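Local coordinates for protein sugar phosphate isomerase/epimerase (PDB 3L23) that binds a magnesium ion in a xylose isomerase-like TIM barrel and probably acts as an isomerase or epimerase, perhaps on sugar phosphates, at residues A49-G54 and S78-V83; A112-H117 and E156-G161; M129-T134 and F162-H167. All blocks are in the same frame, centred on the assembly; numbering follows the deposited sequence.

Contact 1 (A49-G54 and S78-V83); sequences AGYGKG and SHVNPV. With EDO (1,2-ethanediol), chain E.
With CG of Tyr51 anti to the backbone N (chi1 162°) and CG1 of Val80 anti to its own carbonyl carbon (chi1 -62°), the phenol ring and the valine methyl are brought together, and CD2 of Tyr51 lies 3.8 Å from CG1 of Val80. The methyl meets the ring obliquely and also touches CB of Tyr51. This is the one apolar side-chain contact between residues 49-54 and 78-83; between the backbones, two waters make the polar links. One accepts from Gly50 N and donates to His79 O, 2.9 Å from each. The second takes the N-H of Tyr51, donates to His79 O at 2.8 Å and is hydrogen-bonded at 2.9 Å to OG of Ser78, which also bonds NE2 of His117. The carbonyl of His79 is thus gripped by two water hydrogens and linked to the successive N-H groups of Gly50 and Tyr51. At the far end of the tyrosine, OH is held by Asp116, and an ethanediol, probably from the crystallisation liquor, adds a weak bond from O1 to Tyr51 OH at 3.4 Å. The imidazole of His79 leads away from this contact to Glu214, packing beside the magnesium ligands His165 and His242. Adjacent parallel strands 45-52 and 74-79, joined through helix 61-70, point their C-terminal ends toward the metal site as in a TIM barrel.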
ATOM      1  N   ALA A  49      -6.995  -0.392   5.796  1.00 29.90           N
ATOM      2  CA  ALA A  49      -7.173  -1.648   5.106  1.00 30.08           C
ATOM      3  C   ALA A  49      -8.557  -2.058   5.471  1.00 31.23           C
ATOM      4  O   ALA A  49      -9.121  -1.560   6.463  1.00 32.26           O
ATOM      5  CB  ALA A  49      -6.194  -2.690   5.577  1.00 29.28           C
ATOM      6  N   GLY A  50      -9.152  -2.933   4.679  1.00 30.41           N
ATOM      7  CA  GLY A  50     -10.457  -3.476   5.064  1.00 31.36           C
ATOM      8  C   GLY A  50     -11.663  -2.610   4.738  1.00 31.54           C
ATOM      9  O   GLY A  50     -12.763  -2.857   5.262  1.00 32.42           O
ATOM     10  N   TYR A  51     -11.470  -1.600   3.890  1.00 31.56           N
ATOM     11  CA  TYR A  51     -12.606  -0.861   3.357  1.00 31.81           C
ATOM     12  C   TYR A  51     -13.504  -1.779   2.497  1.00 32.51           C
ATOM     13  O   TYR A  51     -13.018  -2.581   1.701  1.00 33.21           O
ATOM     14  CB  TYR A  51     -12.173   0.337   2.512  1.00 31.92           C
ATOM     15  CG  TYR A  51     -13.303   0.825   1.617  1.00 32.57           C
ATOM     16  CD1 TYR A  51     -14.271   1.698   2.099  1.00 31.58           C
ATOM     17  CD2 TYR A  51     -13.429   0.367   0.298  1.00 33.56           C
ATOM     18  CE1 TYR A  51     -15.344   2.102   1.300  1.00 31.34           C
ATOM     19  CE2 TYR A  51     -14.486   0.782  -0.513  1.00 30.82           C
ATOM     20  CZ  TYR A  51     -15.428   1.651  -0.005  1.00 30.95           C
ATOM     21  OH  TYR A  51     -16.486   2.079  -0.766  1.00 32.65           O
ATOM     22  N   GLY A  52     -14.808  -1.657   2.661  1.00 32.10           N
ATOM     23  CA  GLY A  52     -15.743  -2.267   1.740  1.00 33.52           C
ATOM     24  C   GLY A  52     -17.152  -1.780   1.995  1.00 34.68           C
ATOM     25  O   GLY A  52     -17.575  -1.753   3.127  1.00 34.91           O
ATOM     26  N   LYS A  53     -17.866  -1.433   0.934  1.00 36.36           N
ATOM     27  CA  LYS A  53     -19.250  -1.028   1.016  1.00 37.73           C
ATOM     28  C   LYS A  53     -19.532  -0.014   2.147  1.00 36.87           C
ATOM     29  O   LYS A  53     -20.389  -0.223   2.977  1.00 37.81           O
ATOM     30  CB  LYS A  53     -20.099  -2.303   1.164  1.00 38.52           C
ATOM     31  CG  LYS A  53     -19.821  -3.332   0.039  1.00 41.15           C
ATOM     32  CD  LYS A  53     -20.700  -4.588   0.125  1.00 40.82           C
ATOM     33  CE  LYS A  53     -20.601  -5.394  -1.188  1.00 42.34           C
ATOM     34  NZ  LYS A  53     -21.712  -6.370  -1.369  1.00 45.01           N
ATOM     35  N   GLY A  54     -18.790   1.091   2.153  1.00 36.09           N
ATOM     36  CA  GLY A  54     -19.000   2.157   3.109  1.00 34.66           C
ATOM     37  C   GLY A  54     -18.609   1.864   4.537  1.00 33.81           C
ATOM     38  O   GLY A  54     -19.034   2.599   5.446  1.00 33.99           O
ATOM     39  N   SER A  78      -5.524   4.719   1.907  1.00 30.48           N
ATOM     40  CA  SER A  78      -6.328   3.500   2.009  1.00 30.48           C
ATOM     41  C   SER A  78      -5.946   2.480   0.940  1.00 31.02           C
ATOM     42  O   SER A  78      -5.781   2.844  -0.217  1.00 31.90           O
ATOM     43  CB  SER A  78      -7.823   3.837   1.896  1.00 30.19           C
ATOM     44  OG  SER A  78      -8.681   2.709   2.015  1.00 30.86           O
ATOM     45  N   HIS A  79      -5.868   1.209   1.362  1.00 29.66           N
ATOM     46  CA  HIS A  79      -5.620   0.051   0.523  1.00 29.74           C
ATOM     47  C   HIS A  79      -6.908  -0.615   0.160  1.00 30.30           C
ATOM     48  O   HIS A  79      -7.648  -1.052   1.013  1.00 30.18           O
ATOM     49  CB  HIS A  79      -4.756  -0.992   1.227  1.00 29.75           C
ATOM     50  CG  HIS A  79      -3.306  -0.747   1.087  1.00 29.51           C
ATOM     51  ND1 HIS A  79      -2.364  -1.733   1.286  1.00 31.60           N
ATOM     52  CD2 HIS A  79      -2.627   0.367   0.746  1.00 30.62           C
ATOM     53  CE1 HIS A  79      -1.164  -1.227   1.075  1.00 29.77           C
ATOM     54  NE2 HIS A  79      -1.292   0.044   0.753  1.00 32.03           N
ATOM     55  N   VAL A  80      -7.168  -0.726  -1.135  1.00 29.89           N
ATOM     56  CA  VAL A  80      -8.378  -1.335  -1.594  1.00 31.31           C
ATOM     57  C   VAL A  80      -8.084  -2.198  -2.822  1.00 31.91           C
ATOM     58  O   VAL A  80      -7.172  -1.902  -3.587  1.00 31.98           O
ATOM     59  CB  VAL A  80      -9.440  -0.276  -1.971  1.00 32.28           C
ATOM     60  CG1 VAL A  80      -9.820   0.572  -0.731  1.00 31.28           C
ATOM     61  CG2 VAL A  80      -8.937   0.607  -3.136  1.00 32.68           C
ATOM     62  N   ASN A  81      -8.845  -3.259  -3.007  1.00 32.86           N
ATOM     63  CA  ASN A  81      -8.679  -4.107  -4.180  1.00 34.58           C
ATOM     64  C   ASN A  81     -10.007  -4.298  -4.917  1.00 33.52           C
ATOM     65  O   ASN A  81     -11.008  -4.611  -4.260  1.00 33.22           O
ATOM     66  CB  ASN A  81      -8.202  -5.499  -3.754  1.00 35.06           C
ATOM     67  CG  ASN A  81      -6.759  -5.540  -3.367  1.00 36.23           C
ATOM     68  OD1 ASN A  81      -5.825  -5.242  -4.173  1.00 38.04           O
ATOM     69  ND2 ASN A  81      -6.549  -5.896  -2.106  1.00 34.02           N
ATOM     70  N   PRO A  82     -10.038  -4.117  -6.251  1.00 33.66           N
ATOM     71  CA  PRO A  82     -11.271  -4.379  -7.003  1.00 33.71           C
ATOM     72  C   PRO A  82     -11.932  -5.727  -6.762  1.00 34.20           C
ATOM     73  O   PRO A  82     -11.274  -6.785  -6.780  1.00 32.88           O
ATOM     74  CB  PRO A  82     -10.817  -4.274  -8.469  1.00 33.69           C
ATOM     75  CG  PRO A  82      -9.697  -3.300  -8.412  1.00 34.80           C
ATOM     76  CD  PRO A  82      -8.992  -3.555  -7.131  1.00 34.07           C
ATOM     77  N   VAL A  83     -13.236  -5.657  -6.529  1.00 34.03           N
ATOM     78  CA  VAL A  83     -14.063  -6.838  -6.335  1.00 35.52           C
ATOM     79  C   VAL A  83     -15.335  -6.695  -7.131  1.00 36.68           C
ATOM     80  O   VAL A  83     -15.766  -5.584  -7.446  1.00 36.12           O
ATOM     81  CB  VAL A  83     -14.473  -7.075  -4.842  1.00 34.73           C
ATOM     82  CG1 VAL A  83     -13.274  -7.473  -3.962  1.00 36.32           C
ATOM     83  CG2 VAL A  83     -15.207  -5.865  -4.285  1.00 35.89           C
TER
HETATM   84  C1  EDO E   4     -17.207  -1.433  -3.265  1.00 48.40           C
HETATM   85  O1  EDO E   4     -17.232  -0.017  -3.379  1.00 48.87           O
HETATM   86  C2  EDO E   4     -16.378  -1.745  -2.037  1.00 48.75           C
HETATM   87  O2  EDO E   4     -16.705  -3.014  -1.479  1.00 48.25           O
HETATM   88  O   HOH W   1      -7.776  -3.720   2.225  1.00 29.58           O
HETATM   89  O   HOH W   2      -8.994   0.067   3.155  1.00 18.45           O

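Contact 2 (A112-H117 and E156-G161); sequences ATAADH and EGIATG. With EDO (1,2-ethanediol), chain E.
Although it carries a carboxylate, Glu156 meets the helix with its aliphatic stem. Its CB sits 3.7 Å from CB of Ala114, and CG packs against the same methyl. The chain then bends at chi2 (-54°), which turns the carboxylate across the helix until OE1 lies 3.6 Å from CB of Ala115, a van der Waals contact. The alanines are small, consistent with the close approach of the backbones, whose CA atoms at Ala115 and Glu156 are 5.2 Å apart. Directly after Glu156 the chain leaves the preceding helix through a Schellman motif, in which Gly157 takes the positive phi (112°), and this reversal points Ile158 back at the same helix. The extended end of Ile158 brings CD1 to 3.6 Å from the carbonyl O of Ala114 and equally close to CB of His117, so the methyl rests on the helix between these two atoms. The imidazole of His117 leads away from Ile158 and is fixed at both nitrogens: ND1 donates to Thr113 O at 2.8 Å in a nearly straight bond (166°), in the plane of the ring but above the carbonyl plane, while NE2 is bonded to Ser78 OG. Thr113 O thereby receives two N-H groups, the other being the helical N-H of His117. The contact joins helix 103-119 to the loop between helix 136-155 and strand 162-165, while Ala114 and His117 also reach Leu125 of strand 124-127.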
ATOM      1  N   ALA A 112     -17.286   3.965  -7.268  1.00 29.71           N
ATOM      2  CA  ALA A 112     -17.936   3.866  -5.944  1.00 29.85           C
ATOM      3  C   ALA A 112     -16.939   3.996  -4.807  1.00 30.01           C
ATOM      4  O   ALA A 112     -17.194   4.680  -3.821  1.00 30.35           O
ATOM      5  CB  ALA A 112     -18.661   2.561  -5.839  1.00 30.28           C
ATOM      6  N   THR A 113     -15.800   3.323  -4.926  1.00 28.68           N
ATOM      7  CA  THR A 113     -14.768   3.362  -3.903  1.00 27.73           C
ATOM      8  C   THR A 113     -14.121   4.749  -3.772  1.00 28.11           C
ATOM      9  O   THR A 113     -13.932   5.243  -2.652  1.00 27.30           O
ATOM     10  CB  THR A 113     -13.733   2.272  -4.224  1.00 27.69           C
ATOM     11  OG1 THR A 113     -14.448   1.025  -4.286  1.00 28.92           O
ATOM     12  CG2 THR A 113     -12.590   2.214  -3.175  1.00 27.29           C
ATOM     13  N   ALA A 114     -13.807   5.385  -4.887  1.00 27.86           N
ATOM     14  CA  ALA A 114     -13.199   6.713  -4.879  1.00 28.59           C
ATOM     15  C   ALA A 114     -14.178   7.757  -4.306  1.00 28.85           C
ATOM     16  O   ALA A 114     -13.766   8.632  -3.526  1.00 30.26           O
ATOM     17  CB  ALA A 114     -12.742   7.119  -6.296  1.00 28.27           C
ATOM     18  N   ALA A 115     -15.462   7.643  -4.653  1.00 29.12           N
ATOM     19  CA  ALA A 115     -16.491   8.523  -4.104  1.00 28.81           C
ATOM     20  C   ALA A 115     -16.514   8.438  -2.580  1.00 29.81           C
ATOM     21  O   ALA A 115     -16.534   9.478  -1.912  1.00 30.27           O
ATOM     22  CB  ALA A 115     -17.877   8.205  -4.694  1.00 28.36           C
ATOM     23  N   ASP A 116     -16.455   7.218  -2.039  1.00 29.33           N
ATOM     24  CA  ASP A 116     -16.395   6.997  -0.594  1.00 29.42           C
ATOM     25  C   ASP A 116     -15.144   7.590   0.022  1.00 29.53           C
ATOM     26  O   ASP A 116     -15.209   8.209   1.073  1.00 31.08           O
ATOM     27  CB  ASP A 116     -16.493   5.490  -0.241  1.00 29.18           C
ATOM     28  CG  ASP A 116     -17.948   4.976  -0.155  1.00 30.69           C
ATOM     29  OD1 ASP A 116     -18.904   5.781  -0.232  1.00 31.07           O
ATOM     30  OD2 ASP A 116     -18.133   3.748   0.034  1.00 32.44           O
ATOM     31  N   HIS A 117     -14.009   7.402  -0.628  1.00 30.02           N
ATOM     32  CA  HIS A 117     -12.738   7.904  -0.073  1.00 30.84           C
ATOM     33  C   HIS A 117     -12.615   9.424  -0.165  1.00 31.48           C
ATOM     34  O   HIS A 117     -11.940  10.009   0.684  1.00 31.18           O
ATOM     35  CB  HIS A 117     -11.553   7.174  -0.669  1.00 30.62           C
ATOM     36  CG  HIS A 117     -11.416   5.791  -0.123  1.00 30.80           C
ATOM     37  ND1 HIS A 117     -12.200   4.741  -0.555  1.00 29.99           N
ATOM     38  CD2 HIS A 117     -10.623   5.293   0.850  1.00 31.25           C
ATOM     39  CE1 HIS A 117     -11.883   3.652   0.119  1.00 32.67           C
ATOM     40  NE2 HIS A 117     -10.937   3.959   0.989  1.00 31.70           N
ATOM     41  N   GLU A 156     -13.841  11.588  -9.211  1.00 30.68           N
ATOM     42  CA  GLU A 156     -14.557  11.527  -7.938  1.00 31.42           C
ATOM     43  C   GLU A 156     -13.954  12.439  -6.870  1.00 31.95           C
ATOM     44  O   GLU A 156     -14.507  12.547  -5.761  1.00 33.65           O
ATOM     45  CB  GLU A 156     -14.624  10.080  -7.421  1.00 31.58           C
ATOM     46  CG  GLU A 156     -15.437   9.168  -8.310  1.00 31.26           C
ATOM     47  CD  GLU A 156     -16.829   9.691  -8.588  1.00 32.86           C
ATOM     48  OE1 GLU A 156     -17.475  10.173  -7.633  1.00 33.05           O
ATOM     49  OE2 GLU A 156     -17.279   9.641  -9.761  1.00 32.89           O
ATOM     50  N   GLY A 157     -12.822  13.074  -7.165  1.00 31.77           N
ATOM     51  CA  GLY A 157     -12.259  14.054  -6.248  1.00 32.32           C
ATOM     52  C   GLY A 157     -10.965  13.750  -5.550  1.00 32.94           C
ATOM     53  O   GLY A 157     -10.580  14.501  -4.668  1.00 33.69           O
ATOM     54  N   ILE A 158     -10.292  12.663  -5.921  1.00 33.08           N
ATOM     55  CA  ILE A 158      -9.005  12.297  -5.331  1.00 32.79           C
ATOM     56  C   ILE A 158      -7.912  12.631  -6.349  1.00 32.37           C
ATOM     57  O   ILE A 158      -7.646  11.863  -7.258  1.00 32.14           O
ATOM     58  CB  ILE A 158      -8.998  10.813  -4.917  1.00 32.88           C
ATOM     59  CG1 ILE A 158     -10.150  10.561  -3.916  1.00 33.12           C
ATOM     60  CG2 ILE A 158      -7.673  10.418  -4.291  1.00 32.24           C
ATOM     61  CD1 ILE A 158     -10.230   9.131  -3.384  1.00 34.83           C
ATOM     62  N   ALA A 159      -7.315  13.810  -6.188  1.00 32.54           N
ATOM     63  CA  ALA A 159      -6.434  14.394  -7.185  1.00 32.35           C
ATOM     64  C   ALA A 159      -5.177  13.590  -7.457  1.00 32.27           C
ATOM     65  O   ALA A 159      -4.573  13.720  -8.523  1.00 32.12           O
ATOM     66  CB  ALA A 159      -6.055  15.784  -6.770  1.00 32.77           C
ATOM     67  N   THR A 160      -4.739  12.811  -6.481  1.00 32.36           N
ATOM     68  CA  THR A 160      -3.547  11.952  -6.659  1.00 32.16           C
ATOM     69  C   THR A 160      -3.705  10.810  -7.667  1.00 32.33           C
ATOM     70  O   THR A 160      -2.709  10.242  -8.100  1.00 31.73           O
ATOM     71  CB  THR A 160      -3.073  11.362  -5.321  1.00 33.14           C
ATOM     72  OG1 THR A 160      -4.170  10.707  -4.664  1.00 31.97           O
ATOM     73  CG2 THR A 160      -2.488  12.456  -4.428  1.00 33.89           C
ATOM     74  N   GLY A 161      -4.931  10.481  -8.048  1.00 32.10           N
ATOM     75  CA  GLY A 161      -5.174   9.427  -9.015  1.00 31.38           C
ATOM     76  C   GLY A 161      -5.027   8.023  -8.440  1.00 30.67           C
ATOM     77  O   GLY A 161      -5.523   7.737  -7.337  1.00 29.90           O
TER
HETATM   78  C1  EDO E   4     -17.207  -1.433  -3.265  1.00 48.40           C
HETATM   79  O1  EDO E   4     -17.232  -0.017  -3.379  1.00 48.87           O
HETATM   80  C2  EDO E   4     -16.378  -1.745  -2.037  1.00 48.75           C
HETATM   81  O2  EDO E   4     -16.705  -3.014  -1.479  1.00 48.25           O

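Contact 3 (M129-T134 and F162-H167); sequences MMPTIT and FGYHNH. With MG (magnesium ion), chain B.
Van der Waals contacts carry most of the interface, beginning where the hydroxyl of Tyr164 abuts Met130: OH lies 3.2 Å from CA and equally close to CB. CA of Met130 stands at the edge of the phenol ring, near its plane, and the two side chains cross obliquely. The polar need of this hydroxyl is met outside the two segments, by the carboxylate of Glu170. Met129, like Met130 a selenomethionine, starts away from the strand but folds back through bends at chi2 (61°) and chi3 (42°), bringing CE to 3.6 Å from CE1 of His167. Selenium-aromatic contact accompanies this approach, with SE of Met129 5.0 Å from the centroid of the His167 ring and oblique to it. These residues lie at the C-terminal end of TIM-barrel strands, where the magnesium ion is bound and the loop after strand 124-127 lies beside the end of neighbouring strand 162-165. Ring packing continues within 162-167: CE1 of His165 lies over one face of the His167 imidazole, toward its rim, and CE1 of His167 lies in the plane of the His165 ring. Metal coordination uses NE2 of His165, 2.2 Å from the magnesium ion; two waters, Asp216, His242 and Glu275 complete the site. Hydrogen bonds hold the ligand and its neighbour: His165 ND1 is bonded to Pro128 O, and Asn166 ND2 donates to His167 O at 2.9 Å.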
HETATM    1  N   MSE A 129      -2.558  -5.331  -4.329  1.00 31.79           N
HETATM    2  CA  MSE A 129      -2.379  -6.686  -4.829  1.00 32.49           C
HETATM    3  C   MSE A 129      -2.242  -6.721  -6.353  1.00 30.97           C
HETATM    4  O   MSE A 129      -2.983  -6.079  -7.048  1.00 30.89           O
HETATM    5  CB  MSE A 129      -3.550  -7.603  -4.416  1.00 33.75           C
HETATM    6  CG  MSE A 129      -3.342  -9.098  -4.741  1.00 36.17           C
HETATM    7 SE   MSE A 129      -1.709  -9.835  -3.748  0.75 48.75          SE
HETATM    8  CE  MSE A 129      -2.117  -8.987  -2.221  1.00 28.06           C
HETATM    9  N   MSE A 130      -1.270  -7.489  -6.842  1.00 30.35           N
HETATM   10  CA  MSE A 130      -1.025  -7.604  -8.267  1.00 28.94           C
HETATM   11  C   MSE A 130      -2.088  -8.461  -8.960  1.00 29.76           C
HETATM   12  O   MSE A 130      -2.429  -9.573  -8.480  1.00 29.53           O
HETATM   13  CB  MSE A 130       0.360  -8.245  -8.514  1.00 30.14           C
HETATM   14  CG  MSE A 130       0.873  -7.987  -9.902  1.00 27.56           C
HETATM   15 SE   MSE A 130       2.536  -8.927 -10.283  0.75 29.72          SE
HETATM   16  CE  MSE A 130       1.929 -10.569 -10.507  1.00 30.63           C
ATOM     17  N   PRO A 131      -2.656  -7.956 -10.097  1.00 29.22           N
ATOM     18  CA  PRO A 131      -3.463  -8.838 -10.928  1.00 29.27           C
ATOM     19  C   PRO A 131      -2.635  -9.978 -11.506  1.00 29.61           C
ATOM     20  O   PRO A 131      -1.413 -10.002 -11.395  1.00 28.58           O
ATOM     21  CB  PRO A 131      -3.973  -7.927 -12.072  1.00 30.03           C
ATOM     22  CG  PRO A 131      -3.748  -6.563 -11.642  1.00 30.10           C
ATOM     23  CD  PRO A 131      -2.615  -6.581 -10.633  1.00 30.48           C
ATOM     24  N   THR A 132      -3.316 -10.938 -12.085  1.00 28.95           N
ATOM     25  CA  THR A 132      -2.622 -11.996 -12.791  1.00 29.98           C
ATOM     26  C   THR A 132      -1.845 -11.428 -13.984  1.00 30.03           C
ATOM     27  O   THR A 132      -2.459 -10.871 -14.905  1.00 29.59           O
ATOM     28  CB  THR A 132      -3.631 -13.020 -13.318  1.00 30.21           C
ATOM     29  OG1 THR A 132      -4.348 -13.576 -12.209  1.00 30.42           O
ATOM     30  CG2 THR A 132      -2.944 -14.140 -14.102  1.00 28.76           C
ATOM     31  N   ILE A 133      -0.515 -11.571 -13.965  1.00 28.77           N
ATOM     32  CA  ILE A 133       0.351 -11.128 -15.054  1.00 28.56           C
ATOM     33  C   ILE A 133       1.421 -12.210 -15.327  1.00 28.85           C
ATOM     34  O   ILE A 133       2.270 -12.462 -14.447  1.00 28.64           O
ATOM     35  CB  ILE A 133       1.062  -9.811 -14.753  1.00 28.45           C
ATOM     36  CG1 ILE A 133       0.044  -8.678 -14.467  1.00 29.11           C
ATOM     37  CG2 ILE A 133       2.000  -9.452 -15.914  1.00 28.92           C
ATOM     38  CD1 ILE A 133       0.639  -7.381 -13.854  1.00 27.42           C
ATOM     39  N   THR A 134       1.344 -12.850 -16.488  1.00 29.05           N
ATOM     40  CA  THR A 134       2.337 -13.851 -16.911  1.00 29.55           C
ATOM     41  C   THR A 134       3.021 -13.561 -18.248  1.00 30.46           C
ATOM     42  O   THR A 134       3.921 -14.321 -18.673  1.00 30.57           O
ATOM     43  CB  THR A 134       1.703 -15.243 -16.967  1.00 29.24           C
ATOM     44  OG1 THR A 134       0.691 -15.276 -17.967  1.00 31.34           O
ATOM     45  CG2 THR A 134       1.080 -15.595 -15.631  1.00 31.01           C
ATOM     46  N   PHE A 162      -4.317   7.170  -9.181  1.00 30.53           N
ATOM     47  CA  PHE A 162      -4.187   5.748  -8.867  1.00 30.17           C
ATOM     48  C   PHE A 162      -2.808   5.453  -8.285  1.00 30.84           C
ATOM     49  O   PHE A 162      -1.782   5.733  -8.927  1.00 31.35           O
ATOM     50  CB  PHE A 162      -4.409   4.897 -10.140  1.00 30.45           C
ATOM     51  CG  PHE A 162      -4.268   3.423  -9.917  1.00 29.82           C
ATOM     52  CD1 PHE A 162      -5.360   2.656  -9.491  1.00 30.71           C
ATOM     53  CD2 PHE A 162      -3.061   2.796 -10.101  1.00 28.82           C
ATOM     54  CE1 PHE A 162      -5.236   1.282  -9.306  1.00 31.61           C
ATOM     55  CE2 PHE A 162      -2.943   1.407  -9.878  1.00 27.84           C
ATOM     56  CZ  PHE A 162      -4.026   0.679  -9.481  1.00 29.60           C
ATOM     57  N   GLY A 163      -2.770   4.915  -7.068  1.00 30.18           N
ATOM     58  CA  GLY A 163      -1.519   4.467  -6.479  1.00 29.41           C
ATOM     59  C   GLY A 163      -1.417   2.960  -6.502  1.00 29.75           C
ATOM     60  O   GLY A 163      -2.425   2.265  -6.335  1.00 30.20           O
ATOM     61  N   TYR A 164      -0.189   2.454  -6.628  1.00 29.68           N
ATOM     62  CA  TYR A 164       0.069   1.012  -6.679  1.00 29.69           C
ATOM     63  C   TYR A 164       1.123   0.592  -5.655  1.00 30.57           C
ATOM     64  O   TYR A 164       2.239   1.135  -5.658  1.00 30.75           O
ATOM     65  CB  TYR A 164       0.527   0.571  -8.090  1.00 29.89           C
ATOM     66  CG  TYR A 164       0.623  -0.947  -8.187  1.00 28.40           C
ATOM     67  CD1 TYR A 164      -0.504  -1.729  -8.348  1.00 29.08           C
ATOM     68  CD2 TYR A 164       1.852  -1.593  -7.983  1.00 30.45           C
ATOM     69  CE1 TYR A 164      -0.403  -3.119  -8.366  1.00 28.07           C
ATOM     70  CE2 TYR A 164       1.947  -2.959  -8.008  1.00 30.15           C
ATOM     71  CZ  TYR A 164       0.809  -3.705  -8.193  1.00 31.90           C
ATOM     72  OH  TYR A 164       0.873  -5.073  -8.231  1.00 29.21           O
ATOM     73  N   HIS A 165       0.765  -0.401  -4.825  1.00 30.89           N
ATOM     74  CA  HIS A 165       1.659  -0.997  -3.806  1.00 30.53           C
ATOM     75  C   HIS A 165       2.068  -2.397  -4.237  1.00 30.47           C
ATOM     76  O   HIS A 165       1.246  -3.255  -4.597  1.00 29.30           O
ATOM     77  CB  HIS A 165       0.969  -0.996  -2.416  1.00 30.76           C
ATOM     78  CG  HIS A 165       1.551  -1.956  -1.412  1.00 29.20           C
ATOM     79  ND1 HIS A 165       1.355  -3.320  -1.497  1.00 30.30           N
ATOM     80  CD2 HIS A 165       2.266  -1.756  -0.272  1.00 30.91           C
ATOM     81  CE1 HIS A 165       1.939  -3.920  -0.471  1.00 33.64           C
ATOM     82  NE2 HIS A 165       2.499  -2.992   0.290  1.00 29.39           N
ATOM     83  N   ASN A 166       3.373  -2.672  -4.146  1.00 30.67           N
ATOM     84  CA  ASN A 166       3.936  -3.921  -4.579  1.00 30.28           C
ATOM     85  C   ASN A 166       4.227  -4.881  -3.436  1.00 31.35           C
ATOM     86  O   ASN A 166       4.430  -4.455  -2.294  1.00 30.75           O
ATOM     87  CB  ASN A 166       5.278  -3.690  -5.260  1.00 31.18           C
ATOM     88  CG  ASN A 166       6.316  -3.077  -4.302  1.00 32.42           C
ATOM     89  OD1 ASN A 166       6.249  -1.875  -3.940  1.00 31.59           O
ATOM     90  ND2 ASN A 166       7.306  -3.900  -3.897  1.00 31.98           N
ATOM     91  N   HIS A 167       4.217  -6.171  -3.771  1.00 30.23           N
ATOM     92  CA  HIS A 167       4.912  -7.190  -2.974  1.00 30.67           C
ATOM     93  C   HIS A 167       6.150  -7.614  -3.781  1.00 29.50           C
ATOM     94  O   HIS A 167       6.831  -6.745  -4.329  1.00 30.20           O
ATOM     95  CB  HIS A 167       4.016  -8.356  -2.571  1.00 30.67           C
ATOM     96  CG  HIS A 167       2.855  -7.956  -1.702  1.00 31.42           C
ATOM     97  ND1 HIS A 167       1.717  -7.375  -2.210  1.00 33.24           N
ATOM     98  CD2 HIS A 167       2.645  -8.083  -0.368  1.00 33.47           C
ATOM     99  CE1 HIS A 167       0.854  -7.147  -1.233  1.00 32.14           C
ATOM    100  NE2 HIS A 167       1.388  -7.569  -0.099  1.00 31.28           N
TER
HETATM  101 MG    MG B   1       3.232  -3.321   2.381  1.00 16.51          MG
HETATM  102  O   HOH W   3       3.079  -5.415   2.029  1.00 20.44           O
HETATM  103  O   HOH W   4       0.909  -3.674   2.653  1.00 21.55           O

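In the fold
From the N terminus, contact 1 comes first, closing the loop that runs from strand 45-52 through helix 61-70 to strand 74-79. Contact 2 opens only later, on helix 103-119, and closes after helix 136-155; contact 3 opens within that span, after strand 124-127, and closes just beyond it on strand 162-165, so contacts 2 and 3 cross while contact 1 precedes both. Contacts 1 and 2 touch directly through Tyr51 with Asp116 and Ser78 with His117, tying the sheet to helix 103-119. Contacts 1 and 3 meet through His79 and His165 beside the magnesium ion. Contacts 2 and 3 merely adjoin in sequence, at Gly161 and Phe162.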